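Local coordinates for type 3 secretion system translocon protein SctE (Shigella flexneri, PDB 3U0C), which inserts with its partner IpaC into the host cell membrane, where the two form a pore that lets bacterial effector proteins pass into the cytosol, at residues R87-K90 with N91-S95; S103-E106 with G107-D111; T172-E175 with Q176-S180. All coordinates share one frame; numbering follows the deposited sequence.

Contact 1: residues R87-K90 with N91-S95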
ATOM      1  N   ARG A  87     -22.141   6.219  18.664  1.00 35.01           N
ATOM      2  CA  ARG A  87     -22.194   5.277  17.552  1.00 38.82           C
ATOM      3  C   ARG A  87     -22.214   6.004  16.205  1.00 37.84           C
ATOM      4  O   ARG A  87     -21.646   5.526  15.229  1.00 30.81           O
ATOM      5  CB  ARG A  87     -23.380   4.321  17.683  1.00 32.94           C
ATOM      6  CG  ARG A  87     -23.146   3.178  18.658  1.00 29.35           C
ATOM      7  CD  ARG A  87     -24.383   2.298  18.740  1.00 34.82           C
ATOM      8  NE  ARG A  87     -24.199   1.119  19.582  1.00 33.66           N
ATOM      9  CZ  ARG A  87     -25.017   0.068  19.572  1.00 33.97           C
ATOM     10  NH1 ARG A  87     -26.062   0.050  18.757  1.00 27.75           N
ATOM     11  NH2 ARG A  87     -24.777  -0.973  20.358  1.00 33.27           N
ATOM     12  N   GLN A  88     -22.860   7.164  16.168  1.00 37.89           N
ATOM     13  CA  GLN A  88     -22.908   7.967  14.961  1.00 40.60           C
ATOM     14  C   GLN A  88     -21.551   8.599  14.671  1.00 36.30           C
ATOM     15  O   GLN A  88     -21.153   8.681  13.511  1.00 36.00           O
ATOM     16  CB  GLN A  88     -24.014   9.023  15.039  1.00 52.27           C
ATOM     17  CG  GLN A  88     -25.443   8.433  15.118  1.00 64.16           C
ATOM     18  CD  GLN A  88     -26.532   9.488  14.977  1.00 73.93           C
ATOM     19  OE1 GLN A  88     -26.274  10.692  15.146  1.00 78.11           O
ATOM     20  NE2 GLN A  88     -27.760   9.045  14.656  1.00 72.92           N
ATOM     21  N   GLN A  89     -20.850   9.032  15.719  1.00 28.54           N
ATOM     22  CA  GLN A  89     -19.474   9.516  15.585  1.00 28.64           C
ATOM     23  C   GLN A  89     -18.541   8.444  14.978  1.00 28.06           C
ATOM     24  O   GLN A  89     -17.800   8.712  14.021  1.00 28.03           O
ATOM     25  CB  GLN A  89     -18.912   9.947  16.946  1.00 29.08           C
ATOM     26  CG  GLN A  89     -17.606  10.753  16.888  1.00 34.82           C
ATOM     27  CD  GLN A  89     -16.347   9.919  16.579  1.00 38.58           C
ATOM     28  OE1 GLN A  89     -16.041   8.942  17.266  1.00 38.43           O
ATOM     29  NE2 GLN A  89     -15.607  10.324  15.554  1.00 41.68           N
ATOM     30  N   LYS A  90     -18.564   7.251  15.571  1.00 27.92           N
ATOM     31  CA  LYS A  90     -17.739   6.143  15.117  1.00 31.91           C
ATOM     32  C   LYS A  90     -18.078   5.807  13.683  1.00 33.94           C
ATOM     33  O   LYS A  90     -17.196   5.765  12.842  1.00 40.85           O
ATOM     34  CB  LYS A  90     -17.896   4.899  15.991  1.00 32.98           C
ATOM     35  CG  LYS A  90     -17.208   5.003  17.346  1.00 43.72           C
ATOM     36  CD  LYS A  90     -15.724   5.379  17.213  1.00 46.07           C
ATOM     37  CE  LYS A  90     -14.908   4.266  16.585  1.00 43.02           C
ATOM     38  NZ  LYS A  90     -13.454   4.617  16.547  1.00 40.68           N
ATOM     39  N   ASN A  91     -19.352   5.570  13.412  1.00 28.17           N
ATOM     40  CA  ASN A  91     -19.786   5.267  12.061  1.00 34.25           C
ATOM     41  C   ASN A  91     -19.196   6.204  11.004  1.00 32.31           C
ATOM     42  O   ASN A  91     -18.694   5.744   9.987  1.00 31.54           O
ATOM     43  CB  ASN A  91     -21.311   5.251  11.963  1.00 35.09           C
ATOM     44  CG  ASN A  91     -21.912   3.914  12.372  1.00 28.62           C
ATOM     45  OD1 ASN A  91     -21.399   2.854  12.024  1.00 36.71           O
ATOM     46  ND2 ASN A  91     -23.014   3.963  13.095  1.00 26.38           N
ATOM     47  N   LEU A  92     -19.268   7.513  11.242  1.00 29.62           N
ATOM     48  CA  LEU A  92     -18.761   8.493  10.277  1.00 34.31           C
ATOM     49  C   LEU A  92     -17.245   8.408  10.114  1.00 33.32           C
ATOM     50  O   LEU A  92     -16.717   8.515   9.016  1.00 27.29           O
ATOM     51  CB  LEU A  92     -19.114   9.912  10.710  1.00 36.30           C
ATOM     52  CG  LEU A  92     -20.548  10.392  10.526  1.00 35.79           C
ATOM     53  CD1 LEU A  92     -20.727  11.752  11.205  1.00 35.30           C
ATOM     54  CD2 LEU A  92     -20.898  10.439   9.052  1.00 35.85           C
ATOM     55  N   GLU A  93     -16.574   8.247  11.242  1.00 33.71           N
ATOM     56  CA  GLU A  93     -15.133   8.210  11.333  1.00 32.81           C
ATOM     57  C   GLU A  93     -14.611   6.986  10.588  1.00 30.65           C
ATOM     58  O   GLU A  93     -13.690   7.081   9.778  1.00 29.13           O
ATOM     59  CB  GLU A  93     -14.760   8.141  12.812  1.00 28.38           C
ATOM     60  CG  GLU A  93     -13.299   8.044  13.151  1.00 38.09           C
ATOM     61  CD  GLU A  93     -13.096   7.615  14.583  1.00 36.50           C
ATOM     62  OE1 GLU A  93     -13.376   8.429  15.501  1.00 40.12           O
ATOM     63  OE2 GLU A  93     -12.700   6.448  14.797  1.00 33.40           O
ATOM     64  N   PHE A  94     -15.222   5.841  10.877  1.00 34.04           N
ATOM     65  CA  PHE A  94     -14.884   4.567  10.245  1.00 32.99           C
ATOM     66  C   PHE A  94     -15.093   4.615   8.739  1.00 32.35           C
ATOM     67  O   PHE A  94     -14.262   4.125   7.965  1.00 33.95           O
ATOM     68  CB  PHE A  94     -15.761   3.463  10.821  1.00 27.81           C
ATOM     69  CG  PHE A  94     -15.364   2.071  10.399  1.00 35.08           C
ATOM     70  CD1 PHE A  94     -14.359   1.395  11.065  1.00 37.14           C
ATOM     71  CD2 PHE A  94     -16.029   1.424   9.371  1.00 32.05           C
ATOM     72  CE1 PHE A  94     -14.017   0.117  10.702  1.00 34.99           C
ATOM     73  CE2 PHE A  94     -15.685   0.145   9.010  1.00 29.52           C
ATOM     74  CZ  PHE A  94     -14.684  -0.505   9.676  1.00 25.90           C
ATOM     75  N   SER A  95     -16.215   5.190   8.330  1.00 26.70           N
ATOM     76  CA  SER A  95     -16.518   5.311   6.920  1.00 30.79           C
ATOM     77  C   SER A  95     -15.436   6.103   6.185  1.00 33.90           C
ATOM     78  O   SER A  95     -14.988   5.694   5.112  1.00 33.52           O
ATOM     79  CB  SER A  95     -17.873   5.970   6.714  1.00 35.73           C
ATOM     80  OG  SER A  95     -18.190   6.039   5.335  1.00 35.80           O
TER
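Lys90 and Glu93, three residues apart on one helix, run side by side in the same direction and close a salt bridge. Traced outward, Lys90 begins with CB and CG, which meet no side chain of 91-95. The chain then bends at chi2 and again at chi3, a double fold that turns it along the helix toward Glu93. CE comes to 3.6 Å from Glu93 OE2. NZ ends 2.6 Å from Glu93 OE2, on its syn side and 29° out of the carboxylate plane. The other oxygen is taken by Gln89, whose NE2 lies 2.9 Å from Glu93 OE1 on its anti side. That oxygen sits in the Gln89 amide plane, while amide and carboxylate are turned 47° against each other. The two donors, both displaced to the same face of the carboxylate, take one oxygen each and together restrict its rotation. Beneath, the backbone repeats its i to i+4 pattern; Phe94 N meets Lys90 O at 2.8 Å, almost straight. The contact lies on the surface of helix 71-141, beside the last modelled residues, just past helix 150-197: Phe199 touches Lys90 and Asn91 and stacks edge-to-face with Phe94, and Lys90 NZ makes a weak bond to Ser198 O.

Contact 2: residues S103-E106 with G107-D111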
ATOM      1  N   SER A 103      -8.755   3.740  -1.048  1.00 34.99           N
ATOM      2  CA  SER A 103      -8.145   4.532  -2.098  1.00 33.72           C
ATOM      3  C   SER A 103      -6.618   4.394  -2.055  1.00 31.84           C
ATOM      4  O   SER A 103      -5.966   4.201  -3.090  1.00 30.90           O
ATOM      5  CB  SER A 103      -8.564   5.990  -1.942  1.00 33.85           C
ATOM      6  OG  SER A 103      -7.620   6.858  -2.530  1.00 37.79           O
ATOM      7  N   GLU A 104      -6.059   4.484  -0.850  1.00 28.01           N
ATOM      8  CA  GLU A 104      -4.623   4.335  -0.636  1.00 40.82           C
ATOM      9  C   GLU A 104      -4.127   2.967  -1.087  1.00 37.46           C
ATOM     10  O   GLU A 104      -3.077   2.846  -1.734  1.00 28.33           O
ATOM     11  CB  GLU A 104      -4.260   4.557   0.831  1.00 28.41           C
ATOM     12  CG  GLU A 104      -4.693   5.907   1.368  1.00 37.24           C
ATOM     13  CD  GLU A 104      -4.121   6.220   2.740  1.00 33.77           C
ATOM     14  OE1 GLU A 104      -3.954   5.293   3.555  1.00 34.30           O
ATOM     15  OE2 GLU A 104      -3.829   7.404   2.998  1.00 34.36           O
ATOM     16  N   THR A 105      -4.887   1.941  -0.731  1.00 25.59           N
ATOM     17  CA  THR A 105      -4.580   0.583  -1.138  1.00 26.34           C
ATOM     18  C   THR A 105      -4.579   0.423  -2.666  1.00 24.67           C
ATOM     19  O   THR A 105      -3.707  -0.239  -3.219  1.00 24.85           O
ATOM     20  CB  THR A 105      -5.507  -0.433  -0.454  1.00 24.26           C
ATOM     21  OG1 THR A 105      -5.048  -0.654   0.883  1.00 24.35           O
ATOM     22  CG2 THR A 105      -5.528  -1.746  -1.193  1.00 24.15           C
ATOM     23  N   GLU A 106      -5.542   1.043  -3.341  1.00 31.62           N
ATOM     24  CA  GLU A 106      -5.603   0.984  -4.799  1.00 31.02           C
ATOM     25  C   GLU A 106      -4.422   1.669  -5.468  1.00 29.49           C
ATOM     26  O   GLU A 106      -3.908   1.184  -6.480  1.00 30.43           O
ATOM     27  CB  GLU A 106      -6.902   1.600  -5.299  1.00 34.83           C
ATOM     28  CG  GLU A 106      -8.090   0.704  -5.052  1.00 40.92           C
ATOM     29  CD  GLU A 106      -9.402   1.397  -5.276  1.00 43.45           C
ATOM     30  OE1 GLU A 106      -9.433   2.645  -5.235  1.00 43.41           O
ATOM     31  OE2 GLU A 106     -10.407   0.685  -5.495  1.00 48.49           O
ATOM     32  N   GLY A 107      -4.010   2.802  -4.911  1.00 26.87           N
ATOM     33  CA  GLY A 107      -2.859   3.527  -5.406  1.00 28.53           C
ATOM     34  C   GLY A 107      -1.595   2.704  -5.266  1.00 29.95           C
ATOM     35  O   GLY A 107      -0.832   2.573  -6.204  1.00 27.46           O
ATOM     36  N   LEU A 108      -1.399   2.120  -4.091  1.00 27.17           N
ATOM     37  CA  LEU A 108      -0.230   1.293  -3.844  1.00 33.37           C
ATOM     38  C   LEU A 108      -0.231   0.007  -4.677  1.00 31.74           C
ATOM     39  O   LEU A 108       0.823  -0.531  -5.000  1.00 27.66           O
ATOM     40  CB  LEU A 108      -0.103   0.964  -2.356  1.00 27.29           C
ATOM     41  CG  LEU A 108       0.280   2.112  -1.417  1.00 27.50           C
ATOM     42  CD1 LEU A 108       0.049   1.711   0.038  1.00 27.37           C
ATOM     43  CD2 LEU A 108       1.716   2.571  -1.637  1.00 31.85           C
ATOM     44  N   THR A 109      -1.417  -0.493  -5.001  1.00 29.73           N
ATOM     45  CA  THR A 109      -1.516  -1.676  -5.827  1.00 26.55           C
ATOM     46  C   THR A 109      -1.024  -1.348  -7.227  1.00 30.17           C
ATOM     47  O   THR A 109      -0.248  -2.093  -7.812  1.00 27.26           O
ATOM     48  CB  THR A 109      -2.941  -2.210  -5.876  1.00 26.13           C
ATOM     49  OG1 THR A 109      -3.246  -2.821  -4.619  1.00 31.49           O
ATOM     50  CG2 THR A 109      -3.080  -3.244  -6.970  1.00 26.25           C
ATOM     51  N   ARG A 110      -1.479  -0.217  -7.750  1.00 34.95           N
ATOM     52  CA  ARG A 110      -1.008   0.266  -9.037  1.00 38.29           C
ATOM     53  C   ARG A 110       0.504   0.485  -9.044  1.00 36.22           C
ATOM     54  O   ARG A 110       1.179   0.151 -10.025  1.00 41.39           O
ATOM     55  CB  ARG A 110      -1.740   1.553  -9.428  1.00 44.24           C
ATOM     56  CG  ARG A 110      -3.163   1.334  -9.916  1.00 52.91           C
ATOM     57  CD  ARG A 110      -3.754   2.613 -10.529  1.00 61.32           C
ATOM     58  NE  ARG A 110      -3.824   3.711  -9.556  1.00 65.60           N
ATOM     59  CZ  ARG A 110      -4.865   3.940  -8.756  1.00 64.74           C
ATOM     60  NH1 ARG A 110      -5.937   3.162  -8.815  1.00 64.64           N
ATOM     61  NH2 ARG A 110      -4.839   4.950  -7.902  1.00 63.49           N
ATOM     62  N   ASP A 111       1.032   1.029  -7.950  1.00 28.25           N
ATOM     63  CA  ASP A 111       2.464   1.287  -7.838  1.00 31.83           C
ATOM     64  C   ASP A 111       3.239  -0.012  -7.844  1.00 30.94           C
ATOM     65  O   ASP A 111       4.272  -0.137  -8.493  1.00 31.65           O
ATOM     66  CB  ASP A 111       2.790   2.044  -6.556  1.00 32.71           C
ATOM     67  CG  ASP A 111       2.312   3.471  -6.588  1.00 36.49           C
ATOM     68  OD1 ASP A 111       2.122   4.020  -7.696  1.00 42.89           O
ATOM     69  OD2 ASP A 111       2.136   4.045  -5.503  1.00 35.78           O
TER
HETATM   70  O   HOH W   1      -7.048   5.538  -5.621  1.00 60.35           O
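The Arg110 guanidinium lies back over the preceding helical turn with one face on backbone: Glu106 O sits 3.6 Å from its plane, over the centre, and Gly107 N lies 3.7 Å from the same plane but offset toward the rim. At the edge, in the guanidinium plane, a water accepts from Arg110 NH2 at 3.2 Å. The same water donates to Ser103 O at 3.1 Å, so it bridges the arginine to a carbonyl seven residues earlier, one that already takes the helical bond from Gly107 N. A bend at chi3 (-61°) folds the arginine back in this way, after CG has passed 3.5 Å from Glu106 O. Its NH1 comes to 4.0 Å from Glu106 CB, yet Glu106 OE1 and Arg110 NH1 remain 5.0 Å apart, so the opposite charges do not pair; any attraction between them is probably only long-range.

A second arrangement involves Thr109, where OG1 stands anti to the carbonyl carbon (chi1 -73°) and donates to Thr105 O at 3.0 Å. The hydroxyl approaches from above the carbonyl plane, 36° out of it, whereas Thr109 N reaches this oxygen from the opposite face. Two donors of one residue therefore grip a single carbonyl. The unbroken i to i+4 backbone bonding, and a threonine hydroxyl returned to the carbonyl four residues back, belong to alpha helices in general. What marks this helix as one arm of an antiparallel coiled coil is its packing: Leu108 turns to the partner helix and touches Leu185 and Lys188 of helix 150-197, and Lys188 is also met by Glu104 and Thr105. The two arms form the long hairpin of the translocator's N-terminal region.

Contact 3: residues T172-E175 with Q176-S180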
ATOM      1  N   THR A 172      18.548  -3.691  -8.243  1.00 43.15           N
ATOM      2  CA  THR A 172      18.340  -3.860  -6.813  1.00 44.30           C
ATOM      3  C   THR A 172      17.506  -2.705  -6.254  1.00 29.91           C
ATOM      4  O   THR A 172      16.689  -2.917  -5.369  1.00 29.55           O
ATOM      5  CB  THR A 172      19.659  -3.982  -6.009  1.00 47.26           C
ATOM      6  OG1 THR A 172      20.160  -2.677  -5.682  1.00 48.99           O
ATOM      7  CG2 THR A 172      20.705  -4.783  -6.765  1.00 30.58           C
ATOM      8  N   LEU A 173      17.718  -1.493  -6.772  1.00 32.14           N
ATOM      9  CA  LEU A 173      16.927  -0.335  -6.358  1.00 32.37           C
ATOM     10  C   LEU A 173      15.439  -0.585  -6.595  1.00 34.51           C
ATOM     11  O   LEU A 173      14.608  -0.408  -5.685  1.00 31.97           O
ATOM     12  CB  LEU A 173      17.366   0.932  -7.095  1.00 32.21           C
ATOM     13  CG  LEU A 173      18.452   1.761  -6.400  1.00 48.35           C
ATOM     14  CD1 LEU A 173      19.067   2.811  -7.329  1.00 42.74           C
ATOM     15  CD2 LEU A 173      17.877   2.402  -5.145  1.00 53.64           C
ATOM     16  N   ILE A 174      15.104  -0.998  -7.812  1.00 32.35           N
ATOM     17  CA  ILE A 174      13.720  -1.291  -8.167  1.00 32.01           C
ATOM     18  C   ILE A 174      13.150  -2.378  -7.263  1.00 31.56           C
ATOM     19  O   ILE A 174      12.063  -2.228  -6.706  1.00 31.04           O
ATOM     20  CB  ILE A 174      13.597  -1.739  -9.635  1.00 33.84           C
ATOM     21  CG1 ILE A 174      14.061  -0.623 -10.574  1.00 32.91           C
ATOM     22  CG2 ILE A 174      12.164  -2.143  -9.949  1.00 33.58           C
ATOM     23  CD1 ILE A 174      14.350  -1.092 -11.983  1.00 37.34           C
ATOM     24  N   GLU A 175      13.893  -3.471  -7.121  1.00 32.09           N
ATOM     25  CA  GLU A 175      13.472  -4.575  -6.267  1.00 31.76           C
ATOM     26  C   GLU A 175      13.175  -4.080  -4.857  1.00 33.99           C
ATOM     27  O   GLU A 175      12.222  -4.527  -4.219  1.00 31.23           O
ATOM     28  CB  GLU A 175      14.547  -5.663  -6.229  1.00 32.18           C
ATOM     29  CG  GLU A 175      14.184  -6.865  -5.372  1.00 42.61           C
ATOM     30  CD  GLU A 175      15.051  -8.072  -5.665  1.00 44.29           C
ATOM     31  OE1 GLU A 175      16.286  -7.969  -5.517  1.00 47.56           O
ATOM     32  OE2 GLU A 175      14.496  -9.126  -6.044  1.00 48.74           O
ATOM     33  N   GLN A 176      13.997  -3.154  -4.375  1.00 38.08           N
ATOM     34  CA  GLN A 176      13.813  -2.581  -3.048  1.00 39.01           C
ATOM     35  C   GLN A 176      12.485  -1.836  -2.964  1.00 32.63           C
ATOM     36  O   GLN A 176      11.731  -2.000  -2.004  1.00 33.18           O
ATOM     37  CB  GLN A 176      14.968  -1.638  -2.706  1.00 42.79           C
ATOM     38  CG  GLN A 176      16.133  -2.313  -2.000  1.00 54.03           C
ATOM     39  CD  GLN A 176      15.731  -3.612  -1.327  1.00 57.07           C
ATOM     40  OE1 GLN A 176      14.997  -3.612  -0.339  1.00 52.50           O
ATOM     41  NE2 GLN A 176      16.213  -4.728  -1.861  1.00 59.88           N
ATOM     42  N   LYS A 177      12.206  -1.020  -3.975  1.00 30.91           N
ATOM     43  CA  LYS A 177      10.954  -0.265  -4.027  1.00 30.50           C
ATOM     44  C   LYS A 177       9.752  -1.196  -4.043  1.00 32.72           C
ATOM     45  O   LYS A 177       8.792  -0.992  -3.314  1.00 30.36           O
ATOM     46  CB  LYS A 177      10.887   0.653  -5.236  1.00 30.70           C
ATOM     47  CG  LYS A 177      11.761   1.871  -5.127  1.00 58.28           C
ATOM     48  CD  LYS A 177      11.541   2.786  -6.313  1.00 60.59           C
ATOM     49  CE  LYS A 177      12.590   3.888  -6.371  1.00 59.17           C
ATOM     50  NZ  LYS A 177      12.198   4.962  -7.339  1.00 56.48           N
ATOM     51  N   THR A 178       9.808  -2.217  -4.891  1.00 32.04           N
ATOM     52  CA  THR A 178       8.797  -3.261  -4.896  1.00 30.05           C
ATOM     53  C   THR A 178       8.476  -3.747  -3.476  1.00 30.16           C
ATOM     54  O   THR A 178       7.317  -3.726  -3.043  1.00 29.36           O
ATOM     55  CB  THR A 178       9.269  -4.487  -5.704  1.00 30.34           C
ATOM     56  OG1 THR A 178       9.482  -4.111  -7.070  1.00 35.91           O
ATOM     57  CG2 THR A 178       8.213  -5.560  -5.640  1.00 40.08           C
ATOM     58  N   LEU A 179       9.524  -4.167  -2.771  1.00 32.96           N
ATOM     59  CA  LEU A 179       9.414  -4.733  -1.434  1.00 33.90           C
ATOM     60  C   LEU A 179       8.880  -3.707  -0.433  1.00 34.43           C
ATOM     61  O   LEU A 179       8.115  -4.042   0.474  1.00 31.19           O
ATOM     62  CB  LEU A 179      10.779  -5.254  -0.975  1.00 32.92           C
ATOM     63  CG  LEU A 179      11.301  -6.507  -1.698  1.00 32.49           C
ATOM     64  CD1 LEU A 179      12.672  -6.942  -1.168  1.00 34.81           C
ATOM     65  CD2 LEU A 179      10.308  -7.657  -1.609  1.00 31.34           C
ATOM     66  N   SER A 180       9.292  -2.459  -0.628  1.00 30.18           N
ATOM     67  CA  SER A 180       8.873  -1.342   0.195  1.00 30.06           C
ATOM     68  C   SER A 180       7.371  -1.085   0.041  1.00 34.03           C
ATOM     69  O   SER A 180       6.646  -0.912   1.025  1.00 33.11           O
ATOM     70  CB  SER A 180       9.663  -0.096  -0.201  1.00 30.38           C
ATOM     71  OG  SER A 180       9.212   1.052   0.496  1.00 41.50           O
TER
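Thr178 and Ile174 stand one turn apart on the same side of the helix, and the threonine's hydroxyl reaches back to the isoleucine's carbonyl. With OG1 beside its backbone N (chi1 -62°), Thr178 holds the hydroxyl oxygen 3.2 Å from Ile174 O, above the carbonyl plane by 44° and well off its axis. Thr178 N meets that oxygen at 2.9 Å from nearly straight ahead, so one acceptor serves two donors. The side chains themselves stay looser: Ile174 CG2 is 4.4 Å from Thr178 OG1. Along another side, Leu179 leans back over the turn, its CG 3.3 Å from Glu175 O, while its CD1 only just reaches Glu175 CG at 4.5 Å. Glu175 is extended beyond CG, and its OE1 pairs with Arg171, outside the contact. Gln176 bends at chi2, its CG passing 3.5 Å from Thr172 O. Ile174 packs on Gln115 and Leu119 of helix 71-141, and Thr178 on Tyr112 and Ile116. Because Thr178 is buried, its hydroxyl would be costly to leave without a partner; the bond to Ile174 O supplies one within its own helix, which probably helps accommodate a polar residue between the two helices.

In the fold
Along the chain the three contacts come in series: contacts 1 and 2 on helix 71-141, contact 3 on helix 150-197, which follows it and packs back against it. Centres of contacts 1 and 2 are about 24 Å apart, with nearest atoms about 9 Å apart. Contact 3 lies closer in space to contact 2, about 16 Å between centres and about 7 Å between nearest atoms, than to contact 1, about 37 Å between centres. None touches another. This spacing follows the elongated shape of the modelled chain, whose radius of gyration is 35 Å: local helical contacts recur along the hairpin's arms, while residues facing inward join them into the coiled-coil domain of the translocator's N-terminal region.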